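Local coordinates for protein lantibiotic dehydratase (Microbispora corallina, PDB 5EHK) that probably dehydrates serine and threonine residues of the NAI-107 precursor peptide, using glutamyl-tRNA to activate their hydroxyl groups by glutamylation, at residues A[585-597]-A[601-613]. Sequence-based numbering, arbitrary orientation.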
loop_
_atom_site.group_PDB
_atom_site.type_symbol
_atom_site.label_atom_id
_atom_site.label_comp_id
_atom_site.label_asym_id
_atom_site.label_seq_id
_atom_site.Cartn_x
_atom_site.Cartn_y
_atom_site.Cartn_z
ATOM N N THR A 585 -22.958 0.776 32.365
ATOM C CA THR A 585 -22.359 -0.516 32.609
ATOM C C THR A 585 -21.362 -0.428 33.736
ATOM O O THR A 585 -20.498 0.415 33.720
ATOM C CB THR A 585 -21.640 -0.952 31.361
ATOM O OG1 THR A 585 -20.584 -0.030 31.094
ATOM C CG2 THR A 585 -22.603 -0.946 30.183
ATOM N N PRO A 586 -21.485 -1.309 34.730
ATOM C CA PRO A 586 -20.696 -1.157 35.951
ATOM C C PRO A 586 -19.244 -1.588 35.805
ATOM O O PRO A 586 -18.901 -2.424 34.969
ATOM C CB PRO A 586 -21.420 -2.072 36.945
ATOM C CG PRO A 586 -22.047 -3.127 36.099
ATOM C CD PRO A 586 -22.369 -2.488 34.773
ATOM N N SER A 587 -18.407 -1.050 36.670
ATOM C CA SER A 587 -17.014 -1.401 36.693
ATOM C C SER A 587 -16.748 -2.238 37.938
ATOM O O SER A 587 -17.167 -1.859 39.044
ATOM C CB SER A 587 -16.182 -0.124 36.718
ATOM O OG SER A 587 -14.890 -0.351 37.215
ATOM N N TYR A 588 -16.083 -3.383 37.752
ATOM C CA TYR A 588 -15.855 -4.339 38.826
ATOM C C TYR A 588 -14.382 -4.637 39.045
ATOM O O TYR A 588 -14.022 -5.408 39.936
ATOM C CB TYR A 588 -16.591 -5.653 38.570
ATOM C CG TYR A 588 -18.095 -5.543 38.593
ATOM C CD1 TYR A 588 -18.763 -5.014 39.710
ATOM C CD2 TYR A 588 -18.857 -5.985 37.511
ATOM C CE1 TYR A 588 -20.161 -4.904 39.731
ATOM C CE2 TYR A 588 -20.248 -5.889 37.527
ATOM C CZ TYR A 588 -20.898 -5.352 38.638
ATOM O OH TYR A 588 -22.278 -5.268 38.658
ATOM N N SER A 589 -13.520 -4.089 38.204
ATOM C CA SER A 589 -12.102 -4.164 38.503
ATOM C C SER A 589 -11.912 -3.246 39.710
ATOM O O SER A 589 -12.824 -2.491 40.087
ATOM C CB SER A 589 -11.288 -3.694 37.290
ATOM O OG SER A 589 -11.747 -4.337 36.097
ATOM N N GLY A 590 -10.750 -3.266 40.330
ATOM C CA GLY A 590 -10.532 -2.280 41.381
ATOM C C GLY A 590 -10.631 -0.796 41.000
ATOM O O GLY A 590 -10.757 0.069 41.872
ATOM N N ARG A 591 -10.509 -0.498 39.703
ATOM C CA ARG A 591 -10.247 0.872 39.237
ATOM C C ARG A 591 -11.068 1.284 38.033
ATOM O O ARG A 591 -11.474 0.454 37.199
ATOM C CB ARG A 591 -8.782 1.009 38.837
ATOM C CG ARG A 591 -7.794 0.633 39.921
ATOM C CD ARG A 591 -7.693 1.716 40.961
ATOM N NE ARG A 591 -6.713 1.346 41.972
ATOM C CZ ARG A 591 -7.034 0.699 43.087
ATOM N NH1 ARG A 591 -8.315 0.393 43.300
ATOM N NH2 ARG A 591 -6.092 0.371 43.977
ATOM N N ARG A 592 -11.264 2.591 37.922
ATOM C CA ARG A 592 -11.901 3.153 36.745
ATOM C C ARG A 592 -11.114 4.320 36.189
ATOM O O ARG A 592 -10.604 5.162 36.952
ATOM C CB ARG A 592 -13.332 3.563 37.063
ATOM C CG ARG A 592 -13.916 4.595 36.139
ATOM C CD ARG A 592 -15.365 4.817 36.481
ATOM N NE ARG A 592 -15.808 6.105 35.968
ATOM C CZ ARG A 592 -16.974 6.323 35.372
ATOM N NH1 ARG A 592 -17.839 5.335 35.183
ATOM N NH2 ARG A 592 -17.264 7.541 34.951
ATOM N N ILE A 593 -11.010 4.355 34.857
ATOM C CA ILE A 593 -10.388 5.470 34.139
ATOM C C ILE A 593 -11.486 6.234 33.430
ATOM O O ILE A 593 -12.016 5.808 32.408
ATOM C CB ILE A 593 -9.360 4.960 33.102
ATOM C CG1 ILE A 593 -8.373 3.991 33.759
ATOM C CG2 ILE A 593 -8.622 6.109 32.461
ATOM C CD1 ILE A 593 -7.619 3.114 32.791
ATOM N N SER A 594 -11.838 7.381 33.974
ATOM C CA SER A 594 -12.876 8.192 33.366
ATOM C C SER A 594 -12.226 9.011 32.284
ATOM O O SER A 594 -11.196 9.649 32.531
ATOM C CB SER A 594 -13.495 9.120 34.401
ATOM O OG SER A 594 -13.836 8.414 35.576
ATOM N N VAL A 595 -12.813 8.981 31.091
ATOM C CA VAL A 595 -12.372 9.820 29.983
ATOM C C VAL A 595 -13.523 10.637 29.428
ATOM O O VAL A 595 -14.398 10.102 28.753
ATOM C CB VAL A 595 -11.819 8.984 28.850
ATOM C CG1 VAL A 595 -11.239 9.884 27.798
ATOM C CG2 VAL A 595 -10.793 8.018 29.376
ATOM N N GLY A 596 -13.556 11.926 29.739
ATOM C CA GLY A 596 -14.627 12.778 29.244
ATOM C C GLY A 596 -15.905 12.686 30.063
ATOM O O GLY A 596 -16.954 13.133 29.605
ATOM N N LEU A 597 -15.806 12.093 31.258
ATOM C CA LEU A 597 -16.907 11.908 32.203
ATOM C C LEU A 597 -16.376 12.181 33.603
ATOM O O LEU A 597 -15.181 12.070 33.814
ATOM C CB LEU A 597 -17.421 10.469 32.172
ATOM C CG LEU A 597 -18.042 9.944 30.898
ATOM C CD1 LEU A 597 -18.152 8.451 31.008
ATOM C CD2 LEU A 597 -19.394 10.581 30.717
ATOM N N GLY A 601 -18.539 7.618 41.993
ATOM C CA GLY A 601 -18.500 7.240 43.396
ATOM C C GLY A 601 -18.311 5.738 43.608
ATOM O O GLY A 601 -17.843 5.310 44.658
ATOM N N ARG A 602 -18.701 4.930 42.625
ATOM C CA ARG A 602 -18.670 3.465 42.748
ATOM C C ARG A 602 -17.353 2.799 42.428
ATOM O O ARG A 602 -17.290 1.581 42.397
ATOM C CB ARG A 602 -19.728 2.836 41.857
ATOM C CG ARG A 602 -21.121 3.343 42.110
ATOM C CD ARG A 602 -22.043 2.901 41.020
ATOM N NE ARG A 602 -23.282 3.655 41.085
ATOM C CZ ARG A 602 -24.359 3.225 41.718
ATOM N NH1 ARG A 602 -24.334 2.040 42.318
ATOM N NH2 ARG A 602 -25.454 3.970 41.754
ATOM N N ALA A 603 -16.320 3.568 42.104
ATOM C CA ALA A 603 -15.053 2.949 41.691
ATOM C C ALA A 603 -13.880 3.875 41.910
ATOM O O ALA A 603 -13.956 5.053 41.584
ATOM C CB ALA A 603 -15.117 2.510 40.224
ATOM N N GLN A 604 -12.801 3.356 42.479
ATOM C CA GLN A 604 -11.625 4.182 42.715
ATOM C C GLN A 604 -11.023 4.609 41.381
ATOM O O GLN A 604 -10.693 3.760 40.527
ATOM C CB GLN A 604 -10.599 3.432 43.548
ATOM C CG GLN A 604 -9.446 4.283 44.003
ATOM C CD GLN A 604 -8.486 3.532 44.909
ATOM O OE1 GLN A 604 -8.898 2.743 45.763
ATOM N NE2 GLN A 604 -7.200 3.777 44.728
ATOM N N GLU A 605 -10.914 5.920 41.193
ATOM C CA GLU A 605 -10.449 6.489 39.935
ATOM C C GLU A 605 -8.955 6.258 39.737
ATOM O O GLU A 605 -8.166 6.499 40.655
ATOM C CB GLU A 605 -10.782 7.985 39.896
ATOM C CG GLU A 605 -10.250 8.731 38.697
ATOM C CD GLU A 605 -11.001 8.425 37.425
ATOM O OE1 GLU A 605 -12.200 8.105 37.506
ATOM O OE2 GLU A 605 -10.396 8.499 36.339
ATOM N N ILE A 606 -8.562 5.746 38.564
ATOM C CA ILE A 606 -7.135 5.720 38.228
ATOM C C ILE A 606 -6.864 6.746 37.124
ATOM O O ILE A 606 -7.136 6.509 35.949
ATOM C CB ILE A 606 -6.567 4.279 37.962
ATOM C CG1 ILE A 606 -5.065 4.284 37.675
ATOM C CG2 ILE A 606 -7.302 3.570 36.885
ATOM C CD1 ILE A 606 -4.618 3.005 37.075
ATOM N N PRO A 607 -6.328 7.911 37.520
ATOM C CA PRO A 607 -6.427 9.099 36.673
ATOM C C PRO A 607 -5.612 8.948 35.394
ATOM O O PRO A 607 -4.469 8.481 35.400
ATOM C CB PRO A 607 -5.819 10.215 37.550
ATOM C CG PRO A 607 -5.619 9.601 38.911
ATOM C CD PRO A 607 -5.409 8.143 38.644
ATOM N N LEU A 608 -6.222 9.362 34.298
ATOM C CA LEU A 608 -5.608 9.299 32.982
ATOM C C LEU A 608 -4.187 9.885 32.927
ATOM O O LEU A 608 -3.292 9.285 32.328
ATOM C CB LEU A 608 -6.523 10.011 31.995
ATOM C CG LEU A 608 -6.171 10.006 30.535
ATOM C CD1 LEU A 608 -5.878 8.564 30.187
ATOM C CD2 LEU A 608 -7.394 10.486 29.819
ATOM N N ASP A 609 -3.965 11.032 33.568
ATOM C CA ASP A 609 -2.667 11.694 33.455
ATOM C C ASP A 609 -1.569 10.980 34.222
ATOM O O ASP A 609 -0.437 11.436 34.229
ATOM C CB ASP A 609 -2.720 13.183 33.842
ATOM C CG ASP A 609 -3.175 13.431 35.294
ATOM O OD1 ASP A 609 -3.044 12.540 36.182
ATOM O OD2 ASP A 609 -3.670 14.557 35.546
ATOM N N GLU A 610 -1.907 9.873 34.878
ATOM C CA GLU A 610 -0.902 9.085 35.576
ATOM C C GLU A 610 -0.413 7.932 34.720
ATOM O O GLU A 610 0.445 7.152 35.148
ATOM C CB GLU A 610 -1.428 8.545 36.894
ATOM C CG GLU A 610 -1.862 9.593 37.892
ATOM C CD GLU A 610 -2.220 8.979 39.263
ATOM O OE1 GLU A 610 -2.020 7.741 39.454
ATOM O OE2 GLU A 610 -2.706 9.737 40.141
ATOM N N LEU A 611 -0.963 7.823 33.514
ATOM C CA LEU A 611 -0.693 6.686 32.654
ATOM C C LEU A 611 0.393 6.952 31.595
ATOM O O LEU A 611 0.487 8.038 31.061
ATOM C CB LEU A 611 -2.000 6.221 32.021
ATOM C CG LEU A 611 -3.023 5.755 33.057
ATOM C CD1 LEU A 611 -4.322 5.228 32.419
ATOM C CD2 LEU A 611 -2.373 4.680 33.941
ATOM N N GLY A 612 1.205 5.939 31.300
ATOM C CA GLY A 612 2.251 6.027 30.299
ATOM C C GLY A 612 2.265 4.810 29.382
ATOM O O GLY A 612 1.573 3.813 29.627
ATOM N N VAL A 613 2.995 4.903 28.278
ATOM C CA VAL A 613 3.077 3.792 27.347
ATOM C C VAL A 613 4.559 3.494 27.081
ATOM O O VAL A 613 5.340 4.410 26.807
ATOM C CB VAL A 613 2.334 4.104 26.032
ATOM C CG1 VAL A 613 2.227 2.860 25.166
ATOM C CG2 VAL A 613 0.949 4.661 26.297
HETATM O O HOH W 1 -18.772 0.198 40.158
HETATM O O HOH W 2 -8.997 9.885 34.365
#
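Glu605 clasps Ser594 with both carboxylate oxygens: OE2 offers its syn lone pair to Ser594 N (3.0 Å, nearly straight at 173°), while Ser594 OG donates to OE1. The bend at Glu605 chi2 (74°) folds the carboxylate back to reach this serine, and the small Ser594 OG also accepts a bond from Arg592 NE at 3.1 Å. The serine hydroxyl thus bridges the two charged groups, whose planes stand steeply to each other without forming a salt bridge; Arg592 NH2 is bonded to the carbonyl O of Pro288. Beneath this network the backbones pair in parallel, Arg592 N to Gln604 O (2.9 Å) and Ile606 N to Arg592 O (2.7 Å). On the other face of the sheet, the Gln604 amide stacks over the Arg591 guanidinium, their planes 15° apart, as two flat polar groups can near solvent. Farther along, branched Ile593 lies alongside Ile606 and meets Leu611 tip to tip, CD1 to CD1 at 3.9 Å; Leu652 of helix 647-656 packs on Ile593 and Leu611. The short strand 604-605 therefore closes one edge of a mixed sheet with two backbone hydrogen bonds to its neighbour, and the carboxylate clasp adds two more, probably with its negative charge eased by the nearby arginine.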